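Local coordinates for protein agarase (Pseudoalteromonas fuliginea, PDB 6XJ9) that probably hydrolyses agarose, the red-algal galactan, as a family 50 glycoside hydrolase of a marine bacterium, at residues A[343-353]-A[370-380]; A[313-323]-A[389-398]. All coordinates share one frame; numbering follows the deposited sequence.

Contact 1: A[343-353]-A[370-380]; sequences NQVNKEALKSR and YSDTLGKHFGY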
loop_
_atom_site.group_PDB
_atom_site.type_symbol
_atom_site.label_atom_id
_atom_site.label_comp_id
_atom_site.label_asym_id
_atom_site.label_seq_id
_atom_site.Cartn_x
_atom_site.Cartn_y
_atom_site.Cartn_z
ATOM N N ASN A 343 -31.860 16.655 10.721
ATOM C CA ASN A 343 -33.293 16.562 11.123
ATOM C C ASN A 343 -34.161 17.292 10.096
ATOM O O ASN A 343 -34.236 18.520 10.097
ATOM C CB ASN A 343 -33.511 17.025 12.569
ATOM C CG ASN A 343 -32.820 18.335 12.894
ATOM O OD1 ASN A 343 -33.305 19.408 12.537
ATOM N ND2 ASN A 343 -31.692 18.260 13.582
ATOM N N GLN A 344 -34.829 16.512 9.235
ATOM C CA GLN A 344 -35.531 17.010 8.058
ATOM C C GLN A 344 -36.672 17.951 8.455
ATOM O O GLN A 344 -37.392 17.703 9.421
ATOM C CB GLN A 344 -36.015 15.830 7.210
ATOM C CG GLN A 344 -36.464 16.219 5.810
ATOM C CD GLN A 344 -36.664 15.015 4.922
ATOM O OE1 GLN A 344 -37.789 14.643 4.593
ATOM N NE2 GLN A 344 -35.566 14.393 4.526
ATOM N N VAL A 345 -36.829 19.032 7.677
ATOM C CA VAL A 345 -37.805 20.080 7.942
ATOM C C VAL A 345 -39.211 19.578 7.612
ATOM O O VAL A 345 -39.369 18.650 6.820
ATOM C CB VAL A 345 -37.469 21.368 7.164
ATOM C CG1 VAL A 345 -36.096 21.902 7.537
ATOM C CG2 VAL A 345 -37.583 21.174 5.662
ATOM N N ASN A 346 -40.220 20.236 8.199
ATOM C CA ASN A 346 -41.614 19.824 8.106
ATOM C C ASN A 346 -42.210 20.174 6.742
ATOM O O ASN A 346 -41.525 20.691 5.858
ATOM C CB ASN A 346 -42.459 20.395 9.248
ATOM C CG ASN A 346 -42.346 21.900 9.364
ATOM O OD1 ASN A 346 -41.404 22.412 9.969
ATOM N ND2 ASN A 346 -43.299 22.615 8.784
ATOM N N LYS A 347 -43.515 19.894 6.616
ATOM C CA LYS A 347 -44.289 19.950 5.385
ATOM C C LYS A 347 -44.418 21.393 4.895
ATOM O O LYS A 347 -44.207 21.666 3.714
ATOM C CB LYS A 347 -45.649 19.290 5.646
ATOM C CG LYS A 347 -46.727 19.450 4.579
ATOM C CD LYS A 347 -48.104 19.056 5.104
ATOM C CE LYS A 347 -49.168 18.897 4.038
ATOM N NZ LYS A 347 -48.843 17.798 3.097
ATOM N N GLU A 348 -44.768 22.305 5.811
ATOM C CA GLU A 348 -45.009 23.699 5.473
ATOM C C GLU A 348 -43.695 24.386 5.101
ATOM O O GLU A 348 -43.649 25.167 4.149
ATOM C CB GLU A 348 -45.701 24.421 6.631
ATOM N N ALA A 349 -42.634 24.087 5.860
ATOM C CA ALA A 349 -41.329 24.695 5.649
ATOM C C ALA A 349 -40.728 24.235 4.320
ATOM O O ALA A 349 -40.052 25.014 3.655
ATOM C CB ALA A 349 -40.416 24.400 6.811
ATOM N N LEU A 350 -40.978 22.975 3.936
ATOM C CA LEU A 350 -40.429 22.432 2.699
ATOM C C LEU A 350 -40.879 23.285 1.510
ATOM O O LEU A 350 -40.135 23.453 0.543
ATOM C CB LEU A 350 -40.847 20.963 2.537
ATOM C CG LEU A 350 -40.482 20.308 1.200
ATOM C CD1 LEU A 350 -39.001 20.476 0.872
ATOM C CD2 LEU A 350 -40.867 18.837 1.177
ATOM N N LYS A 351 -42.083 23.860 1.619
ATOM C CA LYS A 351 -42.684 24.609 0.527
ATOM C C LYS A 351 -41.933 25.916 0.259
ATOM O O LYS A 351 -41.982 26.422 -0.858
ATOM C CB LYS A 351 -44.186 24.797 0.760
ATOM C CG LYS A 351 -45.006 23.512 0.756
ATOM C CD LYS A 351 -46.269 23.613 -0.070
ATOM C CE LYS A 351 -47.136 22.373 0.002
ATOM N NZ LYS A 351 -48.155 22.472 1.074
ATOM N N SER A 352 -41.215 26.438 1.263
ATOM C CA SER A 352 -40.504 27.703 1.140
ATOM C C SER A 352 -39.016 27.500 0.832
ATOM O O SER A 352 -38.209 28.412 1.018
ATOM C CB SER A 352 -40.678 28.500 2.391
ATOM O OG SER A 352 -39.973 27.876 3.456
ATOM N N ARG A 353 -38.648 26.309 0.347
ATOM C CA ARG A 353 -37.258 25.986 0.058
ATOM C C ARG A 353 -36.723 26.988 -0.961
ATOM O O ARG A 353 -37.353 27.219 -1.994
ATOM C CB ARG A 353 -37.138 24.528 -0.404
ATOM C CG ARG A 353 -35.717 24.047 -0.669
ATOM C CD ARG A 353 -35.661 22.532 -0.762
ATOM N NE ARG A 353 -34.329 22.003 -1.006
ATOM C CZ ARG A 353 -33.944 21.375 -2.111
ATOM N NH1 ARG A 353 -34.796 21.189 -3.106
ATOM N NH2 ARG A 353 -32.704 20.938 -2.224
ATOM N N TYR A 370 -37.291 15.748 -2.652
ATOM C CA TYR A 370 -37.771 15.298 -1.352
ATOM C C TYR A 370 -38.728 14.113 -1.480
ATOM O O TYR A 370 -38.912 13.368 -0.520
ATOM C CB TYR A 370 -38.381 16.444 -0.545
ATOM C CG TYR A 370 -37.409 17.215 0.311
ATOM C CD1 TYR A 370 -36.442 18.036 -0.254
ATOM C CD2 TYR A 370 -37.466 17.145 1.694
ATOM C CE1 TYR A 370 -35.555 18.764 0.530
ATOM C CE2 TYR A 370 -36.584 17.861 2.489
ATOM C CZ TYR A 370 -35.622 18.671 1.909
ATOM O OH TYR A 370 -34.754 19.389 2.691
ATOM N N SER A 371 -39.322 13.935 -2.668
ATOM C CA SER A 371 -40.254 12.840 -2.886
ATOM C C SER A 371 -39.518 11.561 -3.278
ATOM O O SER A 371 -40.101 10.487 -3.213
ATOM C CB SER A 371 -41.320 13.207 -3.893
ATOM O OG SER A 371 -40.738 13.509 -5.153
ATOM N N ASP A 372 -38.252 11.684 -3.704
ATOM C CA ASP A 372 -37.436 10.520 -4.026
ATOM C C ASP A 372 -37.228 9.678 -2.770
ATOM O O ASP A 372 -37.265 10.206 -1.664
ATOM C CB ASP A 372 -36.076 10.913 -4.615
ATOM C CG ASP A 372 -36.167 11.648 -5.941
ATOM O OD1 ASP A 372 -37.283 11.743 -6.478
ATOM O OD2 ASP A 372 -35.122 12.120 -6.427
ATOM N N THR A 373 -36.988 8.373 -2.961
ATOM C CA THR A 373 -36.580 7.478 -1.886
ATOM C C THR A 373 -35.400 8.080 -1.123
ATOM O O THR A 373 -35.455 8.203 0.102
ATOM C CB THR A 373 -36.290 6.068 -2.420
ATOM O OG1 THR A 373 -37.559 5.469 -2.673
ATOM C CG2 THR A 373 -35.522 5.188 -1.457
ATOM N N LEU A 374 -34.365 8.495 -1.871
ATOM C CA LEU A 374 -33.122 8.999 -1.306
ATOM C C LEU A 374 -33.295 10.432 -0.805
ATOM O O LEU A 374 -32.347 11.039 -0.297
ATOM C CB LEU A 374 -32.013 8.893 -2.359
ATOM C CG LEU A 374 -31.626 7.468 -2.770
ATOM C CD1 LEU A 374 -30.554 7.491 -3.846
ATOM C CD2 LEU A 374 -31.169 6.632 -1.580
ATOM N N GLY A 375 -34.520 10.954 -0.941
ATOM C CA GLY A 375 -34.884 12.256 -0.410
ATOM C C GLY A 375 -34.967 12.263 1.116
ATOM O O GLY A 375 -35.067 13.325 1.728
ATOM N N LYS A 376 -34.927 11.073 1.726
ATOM C CA LYS A 376 -35.031 10.965 3.171
ATOM C C LYS A 376 -33.698 11.341 3.824
ATOM O O LYS A 376 -33.644 11.548 5.032
ATOM C CB LYS A 376 -35.538 9.576 3.575
ATOM C CG LYS A 376 -34.588 8.417 3.310
ATOM C CD LYS A 376 -34.974 7.128 4.035
ATOM C CE LYS A 376 -36.207 6.452 3.470
ATOM N NZ LYS A 376 -35.987 5.988 2.079
ATOM N N HIS A 377 -32.638 11.458 3.012
ATOM C CA HIS A 377 -31.313 11.790 3.518
ATOM C C HIS A 377 -31.077 13.295 3.593
ATOM O O HIS A 377 -29.985 13.717 3.956
ATOM C CB HIS A 377 -30.230 10.987 2.788
ATOM C CG HIS A 377 -30.554 9.534 2.830
ATOM N ND1 HIS A 377 -30.672 8.854 4.023
ATOM C CD2 HIS A 377 -30.891 8.665 1.852
ATOM C CE1 HIS A 377 -31.013 7.609 3.777
ATOM N NE2 HIS A 377 -31.164 7.468 2.448
ATOM N N PHE A 378 -32.097 14.096 3.267
ATOM C CA PHE A 378 -32.046 15.513 3.593
ATOM C C PHE A 378 -32.195 15.683 5.103
ATOM O O PHE A 378 -32.917 14.932 5.755
ATOM C CB PHE A 378 -33.127 16.320 2.859
ATOM C CG PHE A 378 -32.850 16.636 1.408
ATOM C CD1 PHE A 378 -31.879 17.563 1.050
ATOM C CD2 PHE A 378 -33.578 16.026 0.396
ATOM C CE1 PHE A 378 -31.620 17.848 -0.285
ATOM C CE2 PHE A 378 -33.319 16.313 -0.938
ATOM C CZ PHE A 378 -32.340 17.220 -1.277
ATOM N N GLY A 379 -31.482 16.672 5.644
ATOM C CA GLY A 379 -31.608 17.055 7.041
ATOM C C GLY A 379 -31.580 18.573 7.168
ATOM O O GLY A 379 -31.821 19.274 6.191
ATOM N N TYR A 380 -31.289 19.056 8.379
ATOM C CA TYR A 380 -31.205 20.477 8.641
ATOM C C TYR A 380 -30.246 20.747 9.800
ATOM O O TYR A 380 -30.207 19.994 10.773
ATOM C CB TYR A 380 -32.584 21.082 8.920
ATOM C CG TYR A 380 -32.559 22.587 8.849
ATOM C CD1 TYR A 380 -32.745 23.245 7.645
ATOM C CD2 TYR A 380 -32.273 23.349 9.974
ATOM C CE1 TYR A 380 -32.684 24.628 7.561
ATOM C CE2 TYR A 380 -32.199 24.727 9.910
ATOM C CZ TYR A 380 -32.404 25.369 8.698
ATOM O OH TYR A 380 -32.331 26.722 8.625
#

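Contact 2: A[313-323]-A[389-398]; sequences STTLTGYDFDQ and LEHGETYSFY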
loop_
_atom_site.group_PDB
_atom_site.type_symbol
_atom_site.label_atom_id
_atom_site.label_comp_id
_atom_site.label_asym_id
_atom_site.label_seq_id
_atom_site.Cartn_x
_atom_site.Cartn_y
_atom_site.Cartn_z
ATOM N N SER A 313 -21.933 13.120 9.057
ATOM C CA SER A 313 -21.765 12.818 7.642
ATOM C C SER A 313 -22.593 13.743 6.736
ATOM O O SER A 313 -22.765 13.441 5.555
ATOM C CB SER A 313 -22.097 11.362 7.378
ATOM O OG SER A 313 -21.079 10.518 7.917
ATOM N N THR A 314 -23.093 14.867 7.264
ATOM C CA THR A 314 -23.986 15.737 6.499
ATOM C C THR A 314 -23.257 16.991 6.018
ATOM O O THR A 314 -22.346 17.482 6.677
ATOM C CB THR A 314 -25.249 16.135 7.278
ATOM O OG1 THR A 314 -24.955 17.237 8.142
ATOM C CG2 THR A 314 -25.872 14.996 8.054
ATOM N N THR A 315 -23.685 17.517 4.868
ATOM C CA THR A 315 -23.080 18.710 4.292
ATOM C C THR A 315 -24.176 19.699 3.893
ATOM O O THR A 315 -25.279 19.306 3.507
ATOM C CB THR A 315 -22.126 18.337 3.147
ATOM O OG1 THR A 315 -21.302 19.465 2.836
ATOM C CG2 THR A 315 -22.838 17.834 1.906
ATOM N N LEU A 316 -23.864 20.993 3.982
ATOM C CA LEU A 316 -24.797 22.034 3.585
ATOM C C LEU A 316 -24.962 22.043 2.062
ATOM O O LEU A 316 -23.979 22.065 1.329
ATOM C CB LEU A 316 -24.295 23.376 4.125
ATOM C CG LEU A 316 -24.377 23.506 5.646
ATOM C CD1 LEU A 316 -23.472 24.622 6.151
ATOM C CD2 LEU A 316 -25.813 23.722 6.092
ATOM N N THR A 317 -26.221 22.037 1.612
ATOM C CA THR A 317 -26.590 21.917 0.208
ATOM C C THR A 317 -26.700 23.296 -0.432
ATOM O O THR A 317 -26.683 23.408 -1.656
ATOM C CB THR A 317 -27.966 21.255 0.046
ATOM O OG1 THR A 317 -28.918 22.081 0.723
ATOM C CG2 THR A 317 -28.016 19.850 0.603
ATOM N N GLY A 318 -26.852 24.333 0.400
ATOM C CA GLY A 318 -27.045 25.686 -0.105
ATOM C C GLY A 318 -28.517 26.100 -0.102
ATOM O O GLY A 318 -28.852 27.244 -0.405
ATOM N N TYR A 319 -29.401 25.154 0.232
ATOM C CA TYR A 319 -30.817 25.450 0.323
ATOM C C TYR A 319 -31.150 25.854 1.755
ATOM O O TYR A 319 -30.429 25.505 2.689
ATOM C CB TYR A 319 -31.643 24.270 -0.196
ATOM C CG TYR A 319 -31.516 24.020 -1.679
ATOM C CD1 TYR A 319 -30.456 23.296 -2.198
ATOM C CD2 TYR A 319 -32.458 24.514 -2.572
ATOM C CE1 TYR A 319 -30.333 23.065 -3.561
ATOM C CE2 TYR A 319 -32.361 24.275 -3.935
ATOM C CZ TYR A 319 -31.292 23.552 -4.431
ATOM O OH TYR A 319 -31.178 23.328 -5.774
ATOM N N ASP A 320 -32.247 26.603 1.914
ATOM C CA ASP A 320 -32.744 26.984 3.227
ATOM C C ASP A 320 -34.250 27.204 3.146
ATOM O O ASP A 320 -34.877 26.979 2.107
ATOM C CB ASP A 320 -32.027 28.213 3.796
ATOM C CG ASP A 320 -32.052 28.300 5.316
ATOM O OD1 ASP A 320 -32.644 27.408 5.959
ATOM O OD2 ASP A 320 -31.453 29.257 5.854
ATOM N N PHE A 321 -34.824 27.631 4.270
ATOM C CA PHE A 321 -36.266 27.676 4.403
ATOM C C PHE A 321 -36.653 28.958 5.134
ATOM O O PHE A 321 -35.823 29.585 5.792
ATOM C CB PHE A 321 -36.773 26.415 5.115
ATOM C CG PHE A 321 -36.272 25.115 4.534
ATOM C CD1 PHE A 321 -36.847 24.575 3.391
ATOM C CD2 PHE A 321 -35.203 24.446 5.111
ATOM C CE1 PHE A 321 -36.373 23.392 2.842
ATOM C CE2 PHE A 321 -34.736 23.257 4.568
ATOM C CZ PHE A 321 -35.323 22.730 3.437
ATOM N N ASP A 322 -37.926 29.335 4.986
ATOM C CA ASP A 322 -38.520 30.398 5.774
ATOM C C ASP A 322 -38.333 30.050 7.250
ATOM O O ASP A 322 -38.917 29.084 7.747
ATOM C CB ASP A 322 -39.974 30.628 5.351
ATOM C CG ASP A 322 -40.544 31.935 5.870
ATOM O OD1 ASP A 322 -40.513 32.131 7.104
ATOM O OD2 ASP A 322 -40.993 32.754 5.035
ATOM N N GLN A 323 -37.471 30.822 7.923
ATOM C CA GLN A 323 -37.030 30.543 9.281
ATOM C C GLN A 323 -38.224 30.465 10.229
ATOM O O GLN A 323 -38.220 29.672 11.168
ATOM C CB GLN A 323 -36.032 31.604 9.747
ATOM C CG GLN A 323 -34.690 31.529 9.030
ATOM C CD GLN A 323 -33.929 30.279 9.398
ATOM O OE1 GLN A 323 -33.731 29.973 10.573
ATOM N NE2 GLN A 323 -33.502 29.535 8.390
ATOM N N LEU A 389 -23.254 30.063 5.237
ATOM C CA LEU A 389 -24.563 29.894 5.858
ATOM C C LEU A 389 -24.437 29.748 7.372
ATOM O O LEU A 389 -23.509 29.109 7.859
ATOM C CB LEU A 389 -25.254 28.664 5.259
ATOM C CG LEU A 389 -25.444 28.697 3.744
ATOM C CD1 LEU A 389 -25.923 27.346 3.247
ATOM C CD2 LEU A 389 -26.427 29.793 3.349
ATOM N N GLU A 390 -25.406 30.304 8.104
ATOM C CA GLU A 390 -25.443 30.163 9.554
ATOM C C GLU A 390 -26.348 28.994 9.938
ATOM O O GLU A 390 -26.356 28.539 11.080
ATOM C CB GLU A 390 -25.864 31.472 10.218
ATOM C CG GLU A 390 -24.960 32.641 9.848
ATOM C CD GLU A 390 -25.233 33.914 10.629
ATOM O OE1 GLU A 390 -26.376 34.413 10.574
ATOM O OE2 GLU A 390 -24.301 34.402 11.298
ATOM N N HIS A 391 -27.105 28.512 8.948
ATOM C CA HIS A 391 -28.032 27.406 9.083
ATOM C C HIS A 391 -28.486 27.008 7.683
ATOM O O HIS A 391 -28.365 27.785 6.735
ATOM C CB HIS A 391 -29.231 27.813 9.960
ATOM C CG HIS A 391 -29.692 29.219 9.744
ATOM N ND1 HIS A 391 -30.332 29.623 8.585
ATOM C CD2 HIS A 391 -29.612 30.319 10.528
ATOM C CE1 HIS A 391 -30.623 30.910 8.664
ATOM N NE2 HIS A 391 -30.186 31.361 9.846
ATOM N N GLY A 392 -29.018 25.794 7.556
ATOM C CA GLY A 392 -29.560 25.395 6.272
ATOM C C GLY A 392 -29.732 23.889 6.149
ATOM O O GLY A 392 -29.365 23.118 7.039
ATOM N N GLU A 393 -30.306 23.515 5.008
ATOM C CA GLU A 393 -30.522 22.146 4.592
ATOM C C GLU A 393 -29.183 21.427 4.500
ATOM O O GLU A 393 -28.175 22.012 4.097
ATOM C CB GLU A 393 -31.210 22.187 3.229
ATOM C CG GLU A 393 -31.378 20.832 2.585
ATOM C CD GLU A 393 -32.065 20.958 1.241
ATOM O OE1 GLU A 393 -33.303 21.050 1.233
ATOM O OE2 GLU A 393 -31.348 21.000 0.217
ATOM N N THR A 394 -29.190 20.146 4.884
ATOM C CA THR A 394 -28.014 19.316 4.692
ATOM C C THR A 394 -28.420 18.109 3.856
ATOM O O THR A 394 -29.605 17.805 3.751
ATOM C CB THR A 394 -27.399 18.924 6.043
ATOM O OG1 THR A 394 -28.324 18.021 6.644
ATOM C CG2 THR A 394 -27.175 20.109 6.964
ATOM N N TYR A 395 -27.434 17.442 3.259
ATOM C CA TYR A 395 -27.648 16.125 2.682
ATOM C C TYR A 395 -26.542 15.197 3.170
ATOM O O TYR A 395 -25.439 15.661 3.419
ATOM C CB TYR A 395 -27.705 16.177 1.154
ATOM C CG TYR A 395 -28.283 14.917 0.559
ATOM C CD1 TYR A 395 -29.605 14.549 0.785
ATOM C CD2 TYR A 395 -27.498 14.075 -0.203
ATOM C CE1 TYR A 395 -30.130 13.375 0.266
ATOM C CE2 TYR A 395 -28.014 12.914 -0.760
ATOM C CZ TYR A 395 -29.330 12.562 -0.520
ATOM O OH TYR A 395 -29.798 11.404 -1.061
ATOM N N SER A 396 -26.862 13.903 3.315
ATOM C CA SER A 396 -25.878 12.890 3.680
ATOM C C SER A 396 -25.664 11.888 2.542
ATOM O O SER A 396 -26.456 10.963 2.368
ATOM C CB SER A 396 -26.266 12.191 4.951
ATOM O OG SER A 396 -25.277 11.226 5.289
ATOM N N PHE A 397 -24.568 12.050 1.789
ATOM C CA PHE A 397 -24.283 11.126 0.702
ATOM C C PHE A 397 -23.901 9.753 1.256
ATOM O O PHE A 397 -24.179 8.730 0.622
ATOM C CB PHE A 397 -23.249 11.700 -0.274
ATOM C CG PHE A 397 -23.723 12.878 -1.093
ATOM C CD1 PHE A 397 -24.443 12.687 -2.265
ATOM C CD2 PHE A 397 -23.437 14.175 -0.696
ATOM C CE1 PHE A 397 -24.882 13.775 -3.006
ATOM C CE2 PHE A 397 -23.869 15.266 -1.440
ATOM C CZ PHE A 397 -24.585 15.064 -2.600
ATOM N N TYR A 398 -23.278 9.726 2.443
ATOM C CA TYR A 398 -22.935 8.443 3.036
ATOM C C TYR A 398 -24.205 7.657 3.362
ATOM O O TYR A 398 -24.293 6.484 3.017
ATOM C CB TYR A 398 -21.999 8.563 4.241
ATOM C CG TYR A 398 -21.674 7.219 4.848
ATOM C CD1 TYR A 398 -20.802 6.341 4.218
ATOM C CD2 TYR A 398 -22.294 6.790 6.013
ATOM C CE1 TYR A 398 -20.526 5.092 4.752
ATOM C CE2 TYR A 398 -22.033 5.544 6.561
ATOM C CZ TYR A 398 -21.145 4.692 5.927
ATOM O OH TYR A 398 -20.863 3.467 6.459
HETATM O O HOH W 1 -21.546 11.817 3.604
HETATM O O HOH W 2 -22.813 14.416 2.829
HETATM O O HOH W 3 -27.729 24.542 2.996
#

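Contact 1: A[343-353]-A[370-380]
Two backbone carbonyls share the amide nitrogen of Gln344. NE2 reaches Phe378 O at 3.0 Å in a fairly straight bond (163°), with the oxygen close to the amide plane although the donor stands above the carbonyl plane; a second bond, to Gly375 O, is bent and weak. With CG anti to the backbone N (chi1 -166°) and the chain extended beyond it, the amide lies between Gly375, midway along the 3-10 segment 373-377, and Phe378, the first residue of the strand that follows, and bridges the two carbonyls. On the way, Gln344 CG meets the edge of the Tyr370 ring, 3.7 Å from CE2.

That ring is packed on both faces. Leu350 CD1 sits squarely over its centre, 3.5 Å from the centroid, a CH-pi contact, while CD2 leans on CD2 and CB of the tyrosine. Against the opposite face, offset toward the rim, lies Phe378 CD2. Tyr370 CE1 stands over one face of the extended Arg353's guanidinium, the two planes 61° apart, and Arg353 NH2 comes to 3.8 Å from Phe378 CE1. Glu393 pairs with Arg353 NE in a salt bridge and also meets Tyr370 OH, joining the two side chains through one carboxylate. Nearer the segment's start, Val345 CG1 packs 3.6 Å from Tyr380 CD1.

Residues 343-345 run past strand 378-381, an outermost strand of a four-stranded antiparallel sheet, while the weakly bonded helix 347-350 meets Tyr370 through Leu350. The neighbouring strand 392-395 supplies Glu393, and helix 397-406 meets the 3-10 segment through Glu403, bonded to Lys376 and His377.

Contact 2: A[313-323]-A[389-398]
Strands 315-320 and 392-395 run antiparallel, with Thr315 and Tyr395 as a hydrogen-bonded pair (Thr315 N to Tyr395 O and Tyr395 N to Thr315 O, 2.9 Å each) and Leu316 opposite Thr394 as the non-hydrogen-bonded pair beside it. Farther along, Glu393 uses both its backbone groups: its O accepts from Thr317 N and its N donates to Tyr319 O. Gly318, at a positive phi, carries the chain between those two partners, and a water there accepts from Gly318 N and donates to Tyr319 O and Glu393 O.

The Glu393 side chain returns to the same turn. Extended, with CG anti to the backbone N (chi1 174°), it places OE2 2.7 Å from Thr317 OG1, which donates to OE2 on its anti side, tilted 29° from the carboxylate plane. The same hydroxyl accepts from Tyr319 N at 3.1 Å, making an ST turn, so OG1 ties the turn to the carboxylate. Tyr319 CB packs against OE2, and Phe321 CZ lies 3.4 Å from Glu393 OE1, the oxygen that Arg353 and Tyr370 also meet.

These two strands are the inner pair of a four-stranded antiparallel sheet: 354-355 flanks the first, 378-381 the second.

Where the strands part beyond Gly392, His391 ND1 gives its proton to Asp320 OD2 at 3.0 Å, on the syn side and in the imidazole plane. Gln323 stacks its amide over a face of that ring, the planes 28° apart; Tyr380 OH bonds both Gln323 NE2 and Asp320 OD1. At the other end Ser396 N-caps helix 397-406, its OG bonded to Ala399 N, and two waters link Ser313 O to Phe397 N and Tyr398 N.

The two contacts have centres about 10 Å apart on the same side of the chain's centre; along the chain they come as 313-323, 343-353, 370-380 and 389-398, so contact 1 lies wholly between the two segments of contact 2. Both reach one small antiparallel sheet, to which contact 1 contributes strand 378-381 and contact 2 the two inner strands. Glu393 joins them directly: its OE1 is 2.6 Å from Arg353 NE and 2.6 Å from Tyr370 OH. Phe321 CD1 also packs 3.2 Å from Ala349 O. The chain between the two inner strands, unmodelled at 328-342, contains both outer strands, 354-355 and 378-381, so the sheet is completed by the excursion it encloses.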